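Local coordinates for protein Crov588 (Cafeteriavirus, PDB 6NYR) that is of unknown function but folds into a nearly closed ring of FNIP-type leucine-rich repeats, an architecture often used elsewhere for binding other proteins, at residues 285-297 and 308-320. Numbering follows the deposited sequence. Where two conformers were deposited one is given.
Sequences NQIITENVLPNSL and QIITENVLPNSLT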
ATOM      1  N   ASN A 285      22.868 -20.564   4.720  1.00 45.19           N
ATOM      2  CA  ASN A 285      22.624 -21.909   4.213  1.00 49.09           C
ATOM      3  C   ASN A 285      23.419 -22.916   5.045  1.00 49.35           C
ATOM      4  O   ASN A 285      24.127 -23.777   4.521  1.00 48.14           O
ATOM      5  CB  ASN A 285      22.971 -21.989   2.725  1.00 46.09           C
ATOM      6  CG  ASN A 285      22.395 -23.224   2.064  1.00 47.98           C
ATOM      7  OD1 ASN A 285      21.529 -23.894   2.633  1.00 44.69           O
ATOM      8  ND2 ASN A 285      22.855 -23.525   0.855  1.00 48.25           N
ATOM      9  N   GLN A 286      23.308 -22.809   6.363  1.00 50.64           N
ATOM     10  CA  GLN A 286      23.969 -23.706   7.297  1.00 49.17           C
ATOM     11  C   GLN A 286      22.946 -24.609   7.974  1.00 50.41           C
ATOM     12  O   GLN A 286      21.797 -24.218   8.200  1.00 50.58           O
ATOM     13  CB  GLN A 286      24.742 -22.916   8.357  1.00 49.12           C
ATOM     14  CG  GLN A 286      25.876 -22.050   7.818  1.00 48.57           C
ATOM     15  CD  GLN A 286      26.935 -22.861   7.095  1.00 47.70           C
ATOM     16  OE1 GLN A 286      27.343 -23.922   7.562  1.00 51.02           O
ATOM     17  NE2 GLN A 286      27.391 -22.361   5.954  1.00 46.71           N
ATOM     18  N   ILE A 287      23.369 -25.834   8.283  1.00 52.25           N
ATOM     19  CA  ILE A 287      22.484 -26.782   8.943  1.00 57.16           C
ATOM     20  C   ILE A 287      22.159 -26.283  10.343  1.00 53.85           C
ATOM     21  O   ILE A 287      23.033 -25.780  11.063  1.00 51.60           O
ATOM     22  CB  ILE A 287      23.129 -28.174   8.981  1.00 62.51           C
ATOM     23  CG1 ILE A 287      22.157 -29.210   9.547  1.00 64.31           C
ATOM     24  CG2 ILE A 287      24.392 -28.162   9.832  1.00 66.92           C
ATOM     25  CD1 ILE A 287      21.052 -29.599   8.592  1.00 65.91           C
ATOM     26  N   ILE A 288      20.889 -26.398  10.726  1.00 52.96           N
ATOM     27  CA  ILE A 288      20.430 -26.117  12.084  1.00 53.89           C
ATOM     28  C   ILE A 288      20.081 -27.443  12.744  1.00 54.44           C
ATOM     29  O   ILE A 288      19.246 -28.198  12.230  1.00 54.46           O
ATOM     30  CB  ILE A 288      19.233 -25.148  12.097  1.00 53.72           C
ATOM     31  CG1 ILE A 288      19.619 -23.867  11.351  1.00 51.19           C
ATOM     32  CG2 ILE A 288      18.786 -24.866  13.519  1.00 53.62           C
ATOM     33  CD1 ILE A 288      18.588 -22.770  11.410  1.00 52.09           C
ATOM     34  N   THR A 289      20.716 -27.726  13.879  1.00 58.14           N
ATOM     35  CA  THR A 289      20.556 -29.000  14.560  1.00 61.05           C
ATOM     36  C   THR A 289      19.662 -28.842  15.800  1.00 63.25           C
ATOM     37  O   THR A 289      18.889 -27.882  15.908  1.00 60.80           O
ATOM     38  CB  THR A 289      21.941 -29.580  14.883  1.00 61.87           C
ATOM     39  OG1 THR A 289      22.666 -28.678  15.726  1.00 61.55           O
ATOM     40  CG2 THR A 289      22.724 -29.816  13.595  1.00 59.99           C
ATOM     41  N   GLU A 290      19.792 -29.768  16.757  1.00 67.55           N
ATOM     42  CA  GLU A 290      18.665 -30.113  17.620  1.00 69.79           C
ATOM     43  C   GLU A 290      18.286 -28.995  18.584  1.00 67.26           C
ATOM     44  O   GLU A 290      17.151 -28.505  18.560  1.00 70.99           O
ATOM     45  CB  GLU A 290      18.980 -31.398  18.397  1.00 77.24           C
ATOM     46  CG  GLU A 290      18.246 -32.629  17.895  1.00 83.04           C
ATOM     47  CD  GLU A 290      18.110 -33.712  18.953  1.00 87.16           C
ATOM     48  OE1 GLU A 290      18.439 -33.452  20.133  1.00 88.71           O
ATOM     49  OE2 GLU A 290      17.665 -34.828  18.608  1.00 88.27           O
ATOM     50  N   ASN A 291      19.200 -28.602  19.467  1.00 62.80           N
ATOM     51  CA  ASN A 291      18.842 -27.667  20.529  1.00 65.00           C
ATOM     52  C   ASN A 291      19.470 -26.301  20.292  1.00 64.31           C
ATOM     53  O   ASN A 291      20.064 -25.709  21.200  1.00 63.38           O
ATOM     54  CB  ASN A 291      19.257 -28.236  21.889  1.00 69.44           C
ATOM     55  CG  ASN A 291      18.463 -29.479  22.266  1.00 73.21           C
ATOM     56  OD1 ASN A 291      18.941 -30.607  22.124  1.00 73.79           O
ATOM     57  ND2 ASN A 291      17.241 -29.275  22.747  1.00 72.61           N
ATOM     58  N   VAL A 292      19.315 -25.793  19.075  1.00 62.94           N
ATOM     59  CA  VAL A 292      19.917 -24.533  18.660  1.00 61.85           C
ATOM     60  C   VAL A 292      18.903 -23.399  18.676  1.00 58.71           C
ATOM     61  O   VAL A 292      19.197 -22.302  19.151  1.00 58.05           O
ATOM     62  CB  VAL A 292      20.554 -24.693  17.260  1.00 62.82           C
ATOM     63  CG1 VAL A 292      21.213 -23.400  16.817  1.00 61.51           C
ATOM     64  CG2 VAL A 292      21.547 -25.851  17.259  1.00 63.83           C
ATOM     65  N   LEU A 293      17.712 -23.640  18.140  1.00 56.11           N
ATOM     66  CA  LEU A 293      16.709 -22.592  18.047  1.00 54.94           C
ATOM     67  C   LEU A 293      16.111 -22.311  19.421  1.00 54.86           C
ATOM     68  O   LEU A 293      15.885 -23.241  20.205  1.00 55.60           O
ATOM     69  CB  LEU A 293      15.610 -23.001  17.074  1.00 56.03           C
ATOM     70  CG  LEU A 293      16.008 -23.139  15.601  1.00 52.67           C
ATOM     71  CD1 LEU A 293      14.837 -23.635  14.776  1.00 49.71           C
ATOM     72  CD2 LEU A 293      16.530 -21.813  15.083  1.00 50.98           C
ATOM     73  N   PRO A 294      15.842 -21.047  19.744  1.00 55.94           N
ATOM     74  CA  PRO A 294      15.274 -20.735  21.061  1.00 56.49           C
ATOM     75  C   PRO A 294      13.892 -21.349  21.225  1.00 55.72           C
ATOM     76  O   PRO A 294      13.185 -21.634  20.256  1.00 53.98           O
ATOM     77  CB  PRO A 294      15.216 -19.200  21.088  1.00 55.93           C
ATOM     78  CG  PRO A 294      15.421 -18.745  19.685  1.00 54.45           C
ATOM     79  CD  PRO A 294      16.065 -19.852  18.906  1.00 55.35           C
ATOM     80  N   ASN A 295      13.510 -21.550  22.484  1.00 57.64           N
ATOM     81  CA  ASN A 295      12.245 -22.191  22.815  1.00 61.50           C
ATOM     82  C   ASN A 295      11.074 -21.219  22.855  1.00 58.46           C
ATOM     83  O   ASN A 295       9.928 -21.661  22.995  1.00 55.97           O
ATOM     84  CB  ASN A 295      12.382 -22.915  24.160  1.00 65.60           C
ATOM     85  CG  ASN A 295      12.861 -22.000  25.272  1.00 67.95           C
ATOM     86  OD1 ASN A 295      12.688 -20.782  25.210  1.00 69.39           O
ATOM     87  ND2 ASN A 295      13.486 -22.585  26.289  1.00 69.02           N
ATOM     88  N   SER A 296      11.327 -19.919  22.729  1.00 59.29           N
ATOM     89  CA  SER A 296      10.264 -18.931  22.622  1.00 59.92           C
ATOM     90  C   SER A 296       9.896 -18.603  21.179  1.00 58.25           C
ATOM     91  O   SER A 296       8.887 -17.924  20.954  1.00 59.61           O
ATOM     92  CB  SER A 296      10.676 -17.631  23.328  1.00 60.53           C
ATOM     93  OG  SER A 296      11.052 -17.877  24.669  1.00 62.83           O
ATOM     94  N   LEU A 297      10.680 -19.067  20.210  1.00 52.77           N
ATOM     95  CA  LEU A 297      10.528 -18.649  18.822  1.00 52.27           C
ATOM     96  C   LEU A 297       9.110 -18.866  18.322  1.00 53.27           C
ATOM     97  O   LEU A 297       8.577 -19.977  18.389  1.00 56.10           O
ATOM     98  CB  LEU A 297      11.520 -19.420  17.950  1.00 53.57           C
ATOM     99  CG  LEU A 297      11.790 -18.883  16.549  1.00 51.21           C
ATOM    100  CD1 LEU A 297      12.453 -17.519  16.614  1.00 52.54           C
ATOM    101  CD2 LEU A 297      12.665 -19.869  15.777  1.00 51.24           C
ATOM    102  N   GLN A 308      19.001 -26.514   3.807  1.00 47.58           N
ATOM    103  CA  GLN A 308      19.517 -27.592   4.640  1.00 47.68           C
ATOM    104  C   GLN A 308      18.357 -28.328   5.294  1.00 48.18           C
ATOM    105  O   GLN A 308      17.346 -27.717   5.663  1.00 50.49           O
ATOM    106  CB  GLN A 308      20.484 -27.057   5.696  1.00 45.74           C
ATOM    107  CG  GLN A 308      21.695 -26.366   5.091  1.00 45.53           C
ATOM    108  CD  GLN A 308      22.542 -27.305   4.244  1.00 44.91           C
ATOM    109  OE1 GLN A 308      22.944 -28.381   4.696  1.00 47.71           O
ATOM    110  NE2 GLN A 308      22.802 -26.909   3.005  1.00 43.49           N
ATOM    111  N   ILE A 309      18.505 -29.649   5.413  1.00 48.48           N
ATOM    112  CA  ILE A 309      17.424 -30.480   5.913  1.00 49.60           C
ATOM    113  C   ILE A 309      17.128 -30.140   7.373  1.00 48.34           C
ATOM    114  O   ILE A 309      18.022 -29.785   8.153  1.00 48.58           O
ATOM    115  CB  ILE A 309      17.788 -31.963   5.734  1.00 51.59           C
ATOM    116  CG1 ILE A 309      16.572 -32.852   6.005  1.00 54.02           C
ATOM    117  CG2 ILE A 309      18.953 -32.342   6.644  1.00 49.50           C
ATOM    118  CD1 ILE A 309      16.637 -34.196   5.302  1.00 55.29           C
ATOM    119  N   ILE A 310      15.853 -30.243   7.737  1.00 47.53           N
ATOM    120  CA  ILE A 310      15.383 -30.006   9.099  1.00 45.43           C
ATOM    121  C   ILE A 310      14.823 -31.322   9.619  1.00 49.08           C
ATOM    122  O   ILE A 310      13.838 -31.839   9.078  1.00 47.64           O
ATOM    123  CB  ILE A 310      14.314 -28.902   9.149  1.00 46.02           C
ATOM    124  CG1 ILE A 310      14.803 -27.680   8.375  1.00 45.67           C
ATOM    125  CG2 ILE A 310      13.978 -28.536  10.586  1.00 45.60           C
ATOM    126  CD1 ILE A 310      13.813 -26.543   8.331  1.00 44.83           C
ATOM    127  N   THR A 311      15.444 -31.858  10.665  1.00 54.20           N
ATOM    128  CA  THR A 311      15.057 -33.152  11.201  1.00 54.01           C
ATOM    129  C   THR A 311      14.243 -32.965  12.483  1.00 55.83           C
ATOM    130  O   THR A 311      13.852 -31.849  12.844  1.00 55.33           O
ATOM    131  CB  THR A 311      16.293 -34.023  11.448  1.00 51.55           C
ATOM    132  OG1 THR A 311      17.181 -33.364  12.358  1.00 51.80           O
ATOM    133  CG2 THR A 311      17.019 -34.291  10.139  1.00 51.70           C
ATOM    134  N   GLU A 312      13.996 -34.069  13.186  1.00 59.46           N
ATOM    135  CA  GLU A 312      13.157 -34.034  14.373  1.00 59.54           C
ATOM    136  C   GLU A 312      13.765 -33.159  15.462  1.00 56.06           C
ATOM    137  O   GLU A 312      14.984 -33.000  15.559  1.00 52.16           O
ATOM    138  CB  GLU A 312      12.957 -35.444  14.937  1.00 64.01           C
ATOM    139  CG  GLU A 312      12.146 -36.394  14.087  1.00 68.04           C
ATOM    140  CD  GLU A 312      11.888 -37.718  14.800  1.00 74.41           C
ATOM    141  OE1 GLU A 312      12.545 -37.980  15.831  1.00 74.89           O
ATOM    142  OE2 GLU A 312      11.027 -38.491  14.334  1.00 76.23           O
ATOM    143  N   ASN A 313      12.882 -32.574  16.275  0.50 59.25           N
ATOM    144  CA  ASN A 313      13.279 -31.842  17.475  0.50 60.38           C
ATOM    145  C   ASN A 313      14.294 -30.755  17.144  0.50 60.74           C
ATOM    146  O   ASN A 313      15.204 -30.459  17.923  0.50 60.82           O
ATOM    147  CB  ASN A 313      13.813 -32.811  18.526  0.50 62.32           C
ATOM    148  CG  ASN A 313      12.797 -33.885  18.887  0.50 61.07           C
ATOM    149  OD1 ASN A 313      11.645 -33.582  19.207  0.50 60.55           O
ATOM    150  ND2 ASN A 313      13.213 -35.144  18.816  0.50 60.90           N
ATOM    151  N   VAL A 314      14.121 -30.150  15.975  1.00 57.19           N
ATOM    152  CA  VAL A 314      14.877 -28.973  15.576  1.00 54.62           C
ATOM    153  C   VAL A 314      14.020 -27.718  15.676  1.00 52.03           C
ATOM    154  O   VAL A 314      14.442 -26.708  16.237  1.00 51.97           O
ATOM    155  CB  VAL A 314      15.438 -29.145  14.146  1.00 54.42           C
ATOM    156  CG1 VAL A 314      16.048 -27.836  13.661  1.00 52.70           C
ATOM    157  CG2 VAL A 314      16.461 -30.263  14.101  1.00 55.63           C
ATOM    158  N   LEU A 315      12.807 -27.770  15.132  1.00 51.46           N
ATOM    159  CA  LEU A 315      11.858 -26.671  15.261  1.00 52.12           C
ATOM    160  C   LEU A 315      11.197 -26.722  16.631  1.00 54.32           C
ATOM    161  O   LEU A 315      10.671 -27.771  17.020  1.00 54.47           O
ATOM    162  CB  LEU A 315      10.806 -26.751  14.164  1.00 50.49           C
ATOM    163  CG  LEU A 315      11.344 -26.650  12.734  1.00 47.42           C
ATOM    164  CD1 LEU A 315      10.228 -26.799  11.719  1.00 49.50           C
ATOM    165  CD2 LEU A 315      12.067 -25.323  12.545  1.00 44.87           C
ATOM    166  N   PRO A 316      11.210 -25.628  17.388  1.00 57.36           N
ATOM    167  CA  PRO A 316      10.623 -25.659  18.732  1.00 58.57           C
ATOM    168  C   PRO A 316       9.103 -25.719  18.678  1.00 60.35           C
ATOM    169  O   PRO A 316       8.468 -25.410  17.666  1.00 59.80           O
ATOM    170  CB  PRO A 316      11.106 -24.356  19.376  1.00 59.22           C
ATOM    171  CG  PRO A 316      11.409 -23.442  18.232  1.00 59.36           C
ATOM    172  CD  PRO A 316      11.735 -24.295  17.028  1.00 56.79           C
ATOM    173  N   ASN A 317       8.521 -26.134  19.801  1.00 61.62           N
ATOM    174  CA  ASN A 317       7.077 -26.287  19.898  1.00 62.18           C
ATOM    175  C   ASN A 317       6.351 -24.963  20.078  1.00 60.79           C
ATOM    176  O   ASN A 317       5.118 -24.954  20.135  1.00 64.04           O
ATOM    177  CB  ASN A 317       6.743 -27.226  21.054  1.00 66.41           C
ATOM    178  CG  ASN A 317       7.092 -28.668  20.746  1.00 69.29           C
ATOM    179  OD1 ASN A 317       6.527 -29.273  19.831  1.00 69.61           O
ATOM    180  ND2 ASN A 317       8.030 -29.227  21.504  1.00 69.41           N
ATOM    181  N   SER A 318       7.079 -23.852  20.162  1.00 59.98           N
ATOM    182  CA  SER A 318       6.472 -22.531  20.188  1.00 60.03           C
ATOM    183  C   SER A 318       6.213 -21.957  18.801  1.00 57.58           C
ATOM    184  O   SER A 318       5.423 -21.016  18.676  1.00 60.40           O
ATOM    185  CB  SER A 318       7.377 -21.570  20.969  1.00 61.62           C
ATOM    186  OG  SER A 318       8.724 -21.677  20.525  1.00 62.35           O
ATOM    187  N   LEU A 319       6.829 -22.512  17.761  1.00 53.71           N
ATOM    188  CA  LEU A 319       6.793 -21.880  16.449  1.00 51.53           C
ATOM    189  C   LEU A 319       5.383 -21.877  15.876  1.00 49.13           C
ATOM    190  O   LEU A 319       4.718 -22.916  15.814  1.00 47.57           O
ATOM    191  CB  LEU A 319       7.742 -22.596  15.489  1.00 53.50           C
ATOM    192  CG  LEU A 319       8.057 -21.856  14.188  1.00 50.22           C
ATOM    193  CD1 LEU A 319       8.929 -20.646  14.440  1.00 49.94           C
ATOM    194  CD2 LEU A 319       8.716 -22.810  13.196  1.00 48.72           C
ATOM    195  N   THR A 320       4.934 -20.695  15.455  1.00 48.28           N
ATOM    196  CA  THR A 320       3.637 -20.526  14.820  1.00 49.94           C
ATOM    197  C   THR A 320       3.730 -20.150  13.350  1.00 50.39           C
ATOM    198  O   THR A 320       2.837 -20.502  12.576  1.00 54.19           O
ATOM    199  CB  THR A 320       2.820 -19.443  15.541  1.00 48.46           C
ATOM    200  OG1 THR A 320       3.498 -18.183  15.442  1.00 47.42           O
ATOM    201  CG2 THR A 320       2.627 -19.801  17.008  1.00 51.27           C
TER
HETATM  202  O   HOH W   1      18.489 -27.368   8.673  1.00 32.30           O
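Gln308 lays its side chain across the backbone of Asn285 to Ile287. Its CG lies beside the backbone N and anti to the carbonyl carbon (chi1 -61°), and a second bend at chi2 folds the amide back over Asn285. There NE2 donates to Asn285 OD1 at 3.3 Å, a fairly straight bond (162° at the hydrogen); the acceptor lies in the plane of the Gln308 amide, whereas the donor comes from above the plane of the Asn285 carbonyl, and the two amides are turned 62° apart. Asn285 OD1 also accepts from the backbone N of Asn307, so two donors from the following coil fix the rotation of this amide. Alongside, Ile287 lies roughly perpendicular to Gln308, its CD1 3.9 Å from Gln308 CB.

Val314 is the second large element. Its CG1, anti to the backbone N, is directed at the peptide carbonyls of the preceding coil, 3.5 Å from Ile288 O, and also meets Ile288 CG2. These segments are the outer, strand-free arcs of successive turns of a leucine-rich-repeat solenoid, each lying between one short parallel strand and the next, and equivalent leucines stack from one turn to the next, Leu293 on Leu315 and Leu297 on Leu319.

Farther along, the side chains of Leu297 and Leu319 run alongside one another in the same direction, with Leu297 CG 4.0 Å from Leu319 CD1; Leu297 also packs on Ile278 of strand 277-279. Pro316 CG rests 4.0 Å from Leu297 CB, while its CD faces Leu293 CD1. Beyond the proline, Ser318 OG sits 2.7 Å from both Asn295 O and Leu297 O, and its one hydrogen could go to either carbonyl.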